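Local coordinates for protein galactan 1,3-beta-galactosidase (Phanerochaete chrysosporium, PDB 7BYS) that probably releases galactose from the chain ends of beta-1,3-galactan, joining a family 43 glycoside hydrolase catalytic domain to a calcium-containing carbohydrate-binding module, at residues K90-F98 with G111-Y122; D230-W239 with G280-D288. All blocks are in the same frame, centred on the assembly; numbering follows the deposited sequence. Where two conformers were deposited one is given.

In the fold
From the N terminus, interaction 1 comes first: residues 90-98 and 111-122 carry neighbouring strands, 93-101 and 109-115, of one blade of the family 43 beta-propeller, and the contact closes a short hairpin loop of 12 residues. Interaction 2 opens later, at residues 230-239, and at 280-288 closes a longer excursion of 40 residues, largely strand. The two loops follow in series, neither nesting nor crossing; the centres of interactions 1 and 2 are 33 Å apart, on opposite sides of the chain's centre. Interaction 1 pairs two strands of one sheet, whereas interaction 2 links the blade ending in strand 229-230 to the one ending in strand 283-284, near the carbohydrate-binding module.

Interaction 1 of 2, residues K90-F98 with G111-Y122; sequences KNSEYVMWF and GVATAKTPCGPY
A beta hairpin within one blade of the family 43 propeller pairs Tyr94 with Ala115, Met96 with Ala113 and Phe98 with Gly111 as antiparallel hydrogen-bonded pairs, their short strand axes 4.7 Å apart at 158°. Each pair is bonded in both directions. Between them, Val95 with Thr114 and Trp97 with Val112 form the non-hydrogen-bonded pairs and turn their side chains to the other face. There Val112 CG2 sits over the centre of the Trp97 six-membered ring, 3.8 Å from its centroid. On the Tyr94 face, Phe98 folds back over its glycine partner: CG stands between the backbone N and the carbonyl carbon (chi1 53°), which lays the ring above Gly111 CA, 3.8 Å from the ring centroid. A CB built on Gly111 would fall 2.4 Å from Phe98 CZ, a clash. The Phe98 side chain lies about 6 Å from those of Glu81 and Arg82, which bind galactose in another crystal structure of this protein.

Beyond the strand, the chain curls so that Pro118 CA lies over a face of the Tyr94 ring, almost on its normal, 3.9 Å from the centroid. The Tyr122 ring is sandwiched, with Met96 CE over one face and Ala115 CB over the opposite one, while its OH donates to Pro118 O at 2.6 Å, a bond that ties the two ends of the turn together. At the outer end, Lys116 NZ reaches Ser92 O at 3.0 Å from above the carbonyl plane, and one water bridges Ser92 O to Lys116 O. A second water links Glu93 OE2 to Thr114 OG1; Glu93 OE1 is bonded to Tyr172.

The hairpin occupies the middle of its sheet, between strands 79-88 and 123-128, while Tyr94 and Pro118 pack on Leu25 and Val27 of strand 22-27 in another sheet.

Interaction 2 of 2, residues D230-W239 with G280-D288; sequences DIAPSATRTW and GAPQIVHAD
The backbones of Ile231 and Gln283 come within 4.6 Å at their CA atoms, where two propeller blades adjoin, and a single main-chain bond joins the two segments, Ile284 N to Ile231 O at 2.8 Å. Residues 230-239 then swing through a 3-10 turn at 234-236 into three residues with left-handed backbone angles, phi near +55° from Arg237 to Trp239. An ST motif secures this bend: Thr236 OG1 accepts from Trp239 N.

Gln283 bends its chain back so that NE2 gives an almost straight bond of 2.7 Å to Asp230 O, in the carbonyl plane and on a lone pair. Ile284 fills the middle, its CD1 meeting Ile231 CD1 at 3.7 Å and also touching Thr238 CG2, with Tyr255 of strand 252-259 alongside. Next to it, Trp239 and His286 stack face to face, centroids 3.6 Å apart and planes 16° from parallel; His286 CG is anti to the backbone N (chi1 -178°), carrying CD2 over the indole. Were Trp239 replaced by an alanine, the His286 ring would probably lose its stacking partner, a gap would open beside Ile284 CG2 and the water bound at NE1 would lose that donor.

Arg237 forms a salt bridge to Asp385 of the carbohydrate-binding module. One water, in the plane of the indole, accepts from Trp239 NE1 at 2.8 Å and donates to Ile284 O.

Interaction 1 of 2, residues K90-F98 with G111-Y122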
loop_
_atom_site.group_PDB
_atom_site.type_symbol
_atom_site.label_atom_id
_atom_site.label_comp_id
_atom_site.label_asym_id
_atom_site.label_seq_id
_atom_site.Cartn_x
_atom_site.Cartn_y
_atom_site.Cartn_z
ATOM N N LYS A 90 -11.111 -28.730 -4.304
ATOM C CA LYS A 90 -12.141 -29.755 -4.146
ATOM C C LYS A 90 -13.390 -29.419 -4.954
ATOM O O LYS A 90 -13.995 -30.305 -5.575
ATOM C CB LYS A 90 -12.490 -29.918 -2.661
ATOM C CG LYS A 90 -13.630 -30.896 -2.386
ATOM C CD LYS A 90 -13.896 -31.051 -0.889
ATOM C CE LYS A 90 -14.758 -29.922 -0.337
ATOM N NZ LYS A 90 -16.174 -29.958 -0.791
ATOM N N ASN A 91 -13.790 -28.146 -4.975
ATOM C CA ASN A 91 -15.022 -27.717 -5.623
ATOM C C ASN A 91 -14.783 -27.027 -6.960
ATOM O O ASN A 91 -15.755 -26.662 -7.630
ATOM C CB ASN A 91 -15.798 -26.770 -4.702
ATOM C CG ASN A 91 -16.164 -27.416 -3.384
ATOM O OD1 ASN A 91 -16.334 -28.632 -3.302
ATOM N ND2 ASN A 91 -16.297 -26.604 -2.345
ATOM N N SER A 92 -13.522 -26.839 -7.352
ATOM C CA SER A 92 -13.159 -26.060 -8.541
ATOM C C SER A 92 -13.843 -24.693 -8.535
ATOM O O SER A 92 -14.470 -24.271 -9.509
ATOM C CB SER A 92 -13.450 -26.832 -9.828
ATOM O OG SER A 92 -12.808 -28.095 -9.803
ATOM N N GLU A 93 -13.718 -23.992 -7.411
ATOM C CA GLU A 93 -14.459 -22.766 -7.182
ATOM C C GLU A 93 -13.537 -21.717 -6.580
ATOM O O GLU A 93 -12.725 -22.021 -5.699
ATOM C CB GLU A 93 -15.593 -23.042 -6.194
ATOM C CG GLU A 93 -16.548 -21.896 -6.004
ATOM C CD GLU A 93 -17.754 -22.293 -5.188
ATOM O OE1 GLU A 93 -17.577 -22.669 -4.003
ATOM O OE2 GLU A 93 -18.881 -22.243 -5.730
ATOM N N TYR A 94 -13.668 -20.482 -7.064
ATOM C CA TYR A 94 -12.997 -19.337 -6.462
ATOM C C TYR A 94 -13.885 -18.767 -5.372
ATOM O O TYR A 94 -15.089 -18.584 -5.571
ATOM C CB TYR A 94 -12.695 -18.276 -7.523
ATOM C CG TYR A 94 -11.735 -18.793 -8.561
ATOM C CD1 TYR A 94 -10.365 -18.669 -8.397
ATOM C CD2 TYR A 94 -12.202 -19.460 -9.691
ATOM C CE1 TYR A 94 -9.485 -19.180 -9.327
ATOM C CE2 TYR A 94 -11.340 -19.959 -10.615
ATOM C CZ TYR A 94 -9.986 -19.820 -10.437
ATOM O OH TYR A 94 -9.134 -20.330 -11.386
ATOM N N VAL A 95 -13.295 -18.506 -4.211
ATOM C CA VAL A 95 -14.043 -18.043 -3.052
ATOM C C VAL A 95 -13.444 -16.724 -2.606
ATOM O O VAL A 95 -12.247 -16.658 -2.287
ATOM C CB VAL A 95 -14.051 -19.072 -1.911
ATOM C CG1 VAL A 95 -14.985 -18.610 -0.821
ATOM C CG2 VAL A 95 -14.471 -20.456 -2.448
ATOM N N MET A 96 -14.274 -15.681 -2.602
ATOM C CA MET A 96 -13.902 -14.349 -2.151
ATOM C C MET A 96 -14.422 -14.124 -0.739
ATOM O O MET A 96 -15.598 -14.383 -0.460
ATOM C CB MET A 96 -14.488 -13.289 -3.084
ATOM C CG MET A 96 -14.156 -11.859 -2.672
ATOM S SD MET A 96 -15.076 -10.652 -3.666
ATOM C CE MET A 96 -14.412 -10.956 -5.310
ATOM N N TRP A 97 -13.556 -13.635 0.147
ATOM C CA TRP A 97 -13.967 -13.137 1.456
ATOM C C TRP A 97 -13.685 -11.641 1.531
ATOM O O TRP A 97 -12.787 -11.120 0.854
ATOM C CB TRP A 97 -13.210 -13.839 2.597
ATOM C CG TRP A 97 -13.633 -15.257 2.821
ATOM C CD1 TRP A 97 -13.611 -16.266 1.908
ATOM C CD2 TRP A 97 -14.135 -15.819 4.040
ATOM N NE1 TRP A 97 -14.088 -17.427 2.477
ATOM C CE2 TRP A 97 -14.403 -17.181 3.789
ATOM C CE3 TRP A 97 -14.399 -15.303 5.316
ATOM C CZ2 TRP A 97 -14.928 -18.036 4.770
ATOM C CZ3 TRP A 97 -14.915 -16.155 6.293
ATOM C CH2 TRP A 97 -15.168 -17.505 6.013
ATOM N N PHE A 98 -14.474 -10.938 2.338
ATOM C CA PHE A 98 -14.259 -9.510 2.516
ATOM C C PHE A 98 -14.819 -9.076 3.860
ATOM O O PHE A 98 -15.643 -9.764 4.465
ATOM C CB PHE A 98 -14.859 -8.688 1.363
ATOM C CG PHE A 98 -16.320 -8.968 1.086
ATOM C CD1 PHE A 98 -16.693 -9.952 0.179
ATOM C CD2 PHE A 98 -17.308 -8.225 1.709
ATOM C CE1 PHE A 98 -18.036 -10.190 -0.106
ATOM C CE2 PHE A 98 -18.659 -8.463 1.429
ATOM C CZ PHE A 98 -19.017 -9.448 0.530
ATOM N N GLY A 111 -18.069 -11.158 4.636
ATOM C CA GLY A 111 -18.936 -11.569 3.547
ATOM C C GLY A 111 -18.204 -12.572 2.675
ATOM O O GLY A 111 -16.971 -12.578 2.618
ATOM N N VAL A 112 -18.971 -13.431 1.999
ATOM C CA VAL A 112 -18.443 -14.487 1.141
ATOM C C VAL A 112 -19.153 -14.428 -0.207
ATOM O O VAL A 112 -20.367 -14.190 -0.274
ATOM C CB VAL A 112 -18.575 -15.886 1.779
ATOM C CG1 VAL A 112 -17.982 -16.951 0.859
ATOM C CG2 VAL A 112 -17.893 -15.916 3.142
ATOM N N ALA A 113 -18.395 -14.620 -1.281
ATOM C CA ALA A 113 -18.957 -14.718 -2.624
ATOM C C ALA A 113 -18.151 -15.745 -3.403
ATOM O O ALA A 113 -16.994 -16.028 -3.072
ATOM C CB ALA A 113 -18.982 -13.364 -3.355
ATOM N N THR A 114 -18.760 -16.321 -4.441
ATOM C CA THR A 114 -18.123 -17.418 -5.163
ATOM C C THR A 114 -18.214 -17.219 -6.670
ATOM O O THR A 114 -19.075 -16.496 -7.177
ATOM C CB THR A 114 -18.742 -18.784 -4.810
ATOM O OG1 THR A 114 -20.138 -18.768 -5.131
ATOM C CG2 THR A 114 -18.585 -19.101 -3.330
ATOM N N ALA A 115 -17.316 -17.885 -7.390
ATOM C CA ALA A 115 -17.374 -17.854 -8.846
ATOM C C ALA A 115 -16.637 -19.055 -9.415
ATOM O O ALA A 115 -15.813 -19.676 -8.742
ATOM C CB ALA A 115 -16.799 -16.545 -9.401
ATOM N N LYS A 116 -16.933 -19.367 -10.676
ATOM C CA LYS A 116 -16.240 -20.448 -11.362
ATOM C C LYS A 116 -15.027 -19.978 -12.159
ATOM O O LYS A 116 -14.233 -20.817 -12.606
ATOM C CB LYS A 116 -17.199 -21.223 -12.273
ATOM C CG LYS A 116 -18.399 -21.787 -11.546
ATOM C CD LYS A 116 -17.988 -22.781 -10.475
ATOM C CE LYS A 116 -17.403 -24.040 -11.084
ATOM N NZ LYS A 116 -17.269 -25.121 -10.064
ATOM N N THR A 117 -14.848 -18.676 -12.333
ATOM C CA THR A 117 -13.694 -18.115 -13.015
ATOM C C THR A 117 -13.083 -17.065 -12.103
ATOM O O THR A 117 -13.772 -16.519 -11.236
ATOM C CB THR A 117 -14.093 -17.479 -14.355
ATOM O OG1 THR A 117 -15.026 -16.419 -14.122
ATOM C CG2 THR A 117 -14.741 -18.528 -15.260
ATOM N N PRO A 118 -11.785 -16.776 -12.260
ATOM C CA PRO A 118 -11.126 -15.854 -11.313
ATOM C C PRO A 118 -11.734 -14.463 -11.234
ATOM O O PRO A 118 -11.822 -13.906 -10.137
ATOM C CB PRO A 118 -9.682 -15.796 -11.818
ATOM C CG PRO A 118 -9.491 -17.005 -12.626
ATOM C CD PRO A 118 -10.819 -17.415 -13.175
ATOM N N CYS A 119 -12.131 -13.858 -12.352
ATOM C CA CYS A 119 -12.742 -12.539 -12.236
ATOM C C CYS A 119 -14.254 -12.594 -12.118
ATOM O O CYS A 119 -14.884 -11.552 -11.948
ATOM C CB CYS A 119 -12.334 -11.607 -13.384
ATOM S SG CYS A 119 -10.660 -10.883 -13.282
ATOM N N GLY A 120 -14.852 -13.783 -12.164
ATOM C CA GLY A 120 -16.269 -13.899 -11.959
ATOM C C GLY A 120 -17.036 -13.356 -13.143
ATOM O O GLY A 120 -16.707 -13.647 -14.295
ATOM N N PRO A 121 -18.050 -12.522 -12.890
ATOM C CA PRO A 121 -18.456 -11.929 -11.605
ATOM C C PRO A 121 -18.882 -12.936 -10.549
ATOM O O PRO A 121 -19.350 -14.032 -10.876
ATOM C CB PRO A 121 -19.653 -11.049 -11.987
ATOM C CG PRO A 121 -19.457 -10.762 -13.436
ATOM C CD PRO A 121 -18.873 -12.017 -14.003
ATOM N N TYR A 122 -18.698 -12.564 -9.289
ATOM C CA TYR A 122 -18.958 -13.434 -8.156
ATOM C C TYR A 122 -20.403 -13.298 -7.694
ATOM O O TYR A 122 -21.061 -12.281 -7.927
ATOM C CB TYR A 122 -18.002 -13.098 -6.996
ATOM C CG TYR A 122 -16.593 -13.583 -7.218
ATOM C CD1 TYR A 122 -15.804 -13.052 -8.237
ATOM C CD2 TYR A 122 -16.044 -14.589 -6.410
ATOM C CE1 TYR A 122 -14.521 -13.505 -8.458
ATOM C CE2 TYR A 122 -14.755 -15.042 -6.619
ATOM C CZ TYR A 122 -13.999 -14.497 -7.643
ATOM O OH TYR A 122 -12.724 -14.929 -7.889
HETATM O O HOH W 1 -13.594 -23.405 -11.945
HETATM O O HOH W 2 -21.148 -21.156 -4.663
#

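Interaction 2 of 2, residues D230-W239 with G280-D288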
loop_
_atom_site.group_PDB
_atom_site.type_symbol
_atom_site.label_atom_id
_atom_site.label_comp_id
_atom_site.label_asym_id
_atom_site.label_seq_id
_atom_site.Cartn_x
_atom_site.Cartn_y
_atom_site.Cartn_z
ATOM N N ASP A 230 9.288 -4.135 14.157
ATOM C CA ASP A 230 9.026 -3.218 13.052
ATOM C C ASP A 230 9.503 -3.781 11.718
ATOM O O ASP A 230 10.552 -4.425 11.632
ATOM C CB ASP A 230 9.741 -1.891 13.316
ATOM C CG ASP A 230 9.018 -1.027 14.321
ATOM O OD1 ASP A 230 7.845 -0.666 14.076
ATOM O OD2 ASP A 230 9.619 -0.715 15.372
ATOM N N ILE A 231 8.729 -3.501 10.657
ATOM C CA ILE A 231 9.181 -3.776 9.293
ATOM C C ILE A 231 9.833 -2.568 8.627
ATOM O O ILE A 231 10.412 -2.718 7.541
ATOM C CB ILE A 231 8.061 -4.330 8.381
ATOM C CG1 ILE A 231 6.914 -3.321 8.190
ATOM C CG2 ILE A 231 7.554 -5.673 8.909
ATOM C CD1 ILE A 231 5.863 -3.778 7.140
ATOM N N ALA A 232 9.766 -1.388 9.237
ATOM C CA ALA A 232 10.265 -0.153 8.649
ATOM C C ALA A 232 10.648 0.784 9.785
ATOM O O ALA A 232 10.273 0.548 10.940
ATOM C CB ALA A 232 9.202 0.489 7.741
ATOM N N PRO A 233 11.406 1.850 9.500
ATOM C CA PRO A 233 11.739 2.811 10.566
ATOM C C PRO A 233 10.468 3.379 11.184
ATOM O O PRO A 233 9.580 3.845 10.476
ATOM C CB PRO A 233 12.538 3.895 9.828
ATOM C CG PRO A 233 13.063 3.209 8.604
ATOM C CD PRO A 233 11.998 2.236 8.204
ATOM N N SER A 234 10.369 3.314 12.515
ATOM C CA SER A 234 9.093 3.613 13.162
ATOM C C SER A 234 8.614 5.028 12.864
ATOM O O SER A 234 7.412 5.245 12.674
ATOM C CB SER A 234 9.154 3.345 14.671
ATOM O OG SER A 234 10.316 3.882 15.253
ATOM N N ALA A 235 9.531 6.003 12.807
ATOM C CA ALA A 235 9.101 7.382 12.611
ATOM C C ALA A 235 8.380 7.571 11.280
ATOM O O ALA A 235 7.544 8.471 11.149
ATOM C CB ALA A 235 10.293 8.339 12.729
ATOM N N THR A 236 8.677 6.728 10.288
ATOM C CA THR A 236 8.066 6.903 8.974
ATOM C C THR A 236 6.648 6.358 8.884
ATOM O O THR A 236 5.999 6.571 7.858
ATOM C CB THR A 236 8.888 6.243 7.854
ATOM O OG1 THR A 236 8.781 4.819 7.938
ATOM C CG2 THR A 236 10.355 6.661 7.898
ATOM N N ARG A 237 6.174 5.637 9.901
ATOM C CA ARG A 237 4.830 5.063 9.889
ATOM C C ARG A 237 4.639 4.183 8.652
ATOM O O ARG A 237 3.723 4.372 7.846
ATOM C CB ARG A 237 3.762 6.152 9.998
ATOM C CG ARG A 237 4.035 7.142 11.128
ATOM C CD ARG A 237 3.021 8.276 11.171
ATOM N NE ARG A 237 3.092 9.083 9.959
ATOM C CZ ARG A 237 2.174 9.970 9.591
ATOM N NH1 ARG A 237 1.091 10.179 10.338
ATOM N NH2 ARG A 237 2.323 10.633 8.447
ATOM N N THR A 238 5.543 3.206 8.525
ATOM C CA THR A 238 5.582 2.296 7.379
ATOM C C THR A 238 5.725 3.068 6.074
ATOM O O THR A 238 5.083 2.757 5.068
ATOM C CB THR A 238 4.403 1.317 7.347
ATOM O OG1 THR A 238 4.056 0.941 8.684
ATOM C CG2 THR A 238 4.794 0.040 6.609
ATOM N N TRP A 239 6.602 4.074 6.081
ATOM C CA TRP A 239 6.771 4.929 4.908
ATOM C C TRP A 239 5.421 5.476 4.448
ATOM O O TRP A 239 5.114 5.532 3.253
ATOM C CB TRP A 239 7.516 4.195 3.784
ATOM C CG TRP A 239 8.926 3.835 4.173
ATOM C CD1 TRP A 239 9.398 2.596 4.489
ATOM C CD2 TRP A 239 10.027 4.740 4.339
ATOM N NE1 TRP A 239 10.729 2.669 4.813
ATOM C CE2 TRP A 239 11.145 3.971 4.717
ATOM C CE3 TRP A 239 10.182 6.120 4.164
ATOM C CZ2 TRP A 239 12.403 4.535 4.953
ATOM C CZ3 TRP A 239 11.438 6.682 4.388
ATOM C CH2 TRP A 239 12.529 5.888 4.774
ATOM N N GLY A 280 16.968 -12.854 8.074
ATOM C CA GLY A 280 16.066 -13.663 8.867
ATOM C C GLY A 280 14.844 -12.932 9.379
ATOM O O GLY A 280 13.830 -13.577 9.685
ATOM N N ALA A 281 14.908 -11.612 9.489
ATOM C CA ALA A 281 13.782 -10.772 9.841
ATOM C C ALA A 281 13.358 -10.013 8.599
ATOM O O ALA A 281 14.224 -9.485 7.890
ATOM C CB ALA A 281 14.220 -9.777 10.917
ATOM N N PRO A 282 12.067 -9.951 8.278
ATOM C CA PRO A 282 11.652 -9.190 7.093
ATOM C C PRO A 282 11.752 -7.693 7.346
ATOM O O PRO A 282 11.462 -7.209 8.440
ATOM C CB PRO A 282 10.199 -9.628 6.873
ATOM C CG PRO A 282 9.737 -10.111 8.218
ATOM C CD PRO A 282 10.953 -10.701 8.884
ATOM N N GLN A 283 12.197 -6.964 6.328
ATOM C CA GLN A 283 12.334 -5.514 6.403
ATOM C C GLN A 283 11.971 -4.926 5.053
ATOM O O GLN A 283 12.402 -5.439 4.019
ATOM C CB GLN A 283 13.771 -5.095 6.742
ATOM C CG GLN A 283 14.177 -5.273 8.201
ATOM C CD GLN A 283 13.297 -4.495 9.160
ATOM O OE1 GLN A 283 13.397 -3.270 9.275
ATOM N NE2 GLN A 283 12.422 -5.206 9.853
ATOM N N ILE A 284 11.159 -3.867 5.063
ATOM C CA ILE A 284 10.881 -3.144 3.832
ATOM C C ILE A 284 12.184 -2.567 3.299
ATOM O O ILE A 284 12.972 -1.977 4.049
ATOM C CB ILE A 284 9.844 -2.040 4.095
ATOM C CG1 ILE A 284 8.437 -2.631 4.186
ATOM C CG2 ILE A 284 9.939 -0.949 3.022
ATOM C CD1 ILE A 284 7.362 -1.611 4.549
ATOM N N VAL A 285 12.429 -2.762 2.010
ATOM C CA VAL A 285 13.500 -2.075 1.299
ATOM C C VAL A 285 12.883 -0.807 0.723
ATOM O O VAL A 285 12.018 -0.872 -0.155
ATOM C CB VAL A 285 14.054 -2.956 0.178
ATOM C CG1 VAL A 285 15.170 -2.228 -0.587
ATOM C CG2 VAL A 285 14.543 -4.283 0.744
ATOM N N HIS A 286 13.292 0.350 1.234
ATOM C CA HIS A 286 12.709 1.610 0.775
ATOM C C HIS A 286 13.331 1.989 -0.562
ATOM O O HIS A 286 14.363 2.666 -0.628
ATOM C CB HIS A 286 12.903 2.713 1.803
ATOM C CG HIS A 286 12.278 4.004 1.395
ATOM N ND1 HIS A 286 13.024 5.109 1.033
ATOM C CD2 HIS A 286 10.980 4.353 1.236
ATOM C CE1 HIS A 286 12.208 6.094 0.706
ATOM N NE2 HIS A 286 10.965 5.664 0.822
ATOM N N ALA A 287 12.680 1.556 -1.635
ATOM C CA ALA A 287 13.149 1.745 -3.004
ATOM C C ALA A 287 12.125 2.601 -3.729
ATOM O O ALA A 287 11.021 2.131 -4.028
ATOM C CB ALA A 287 13.289 0.402 -3.720
ATOM N N ASP A 288 12.491 3.857 -4.023
ATOM C CA ASP A 288 11.564 4.758 -4.701
ATOM C C ASP A 288 11.161 4.214 -6.062
ATOM O O ASP A 288 10.025 4.418 -6.502
ATOM C CB ASP A 288 12.209 6.134 -4.916
ATOM C CG ASP A 288 12.624 6.820 -3.619
ATOM O OD1 ASP A 288 11.821 6.862 -2.665
ATOM O OD2 ASP A 288 13.754 7.349 -3.564
HETATM O O HOH W 3 12.450 0.475 5.388
#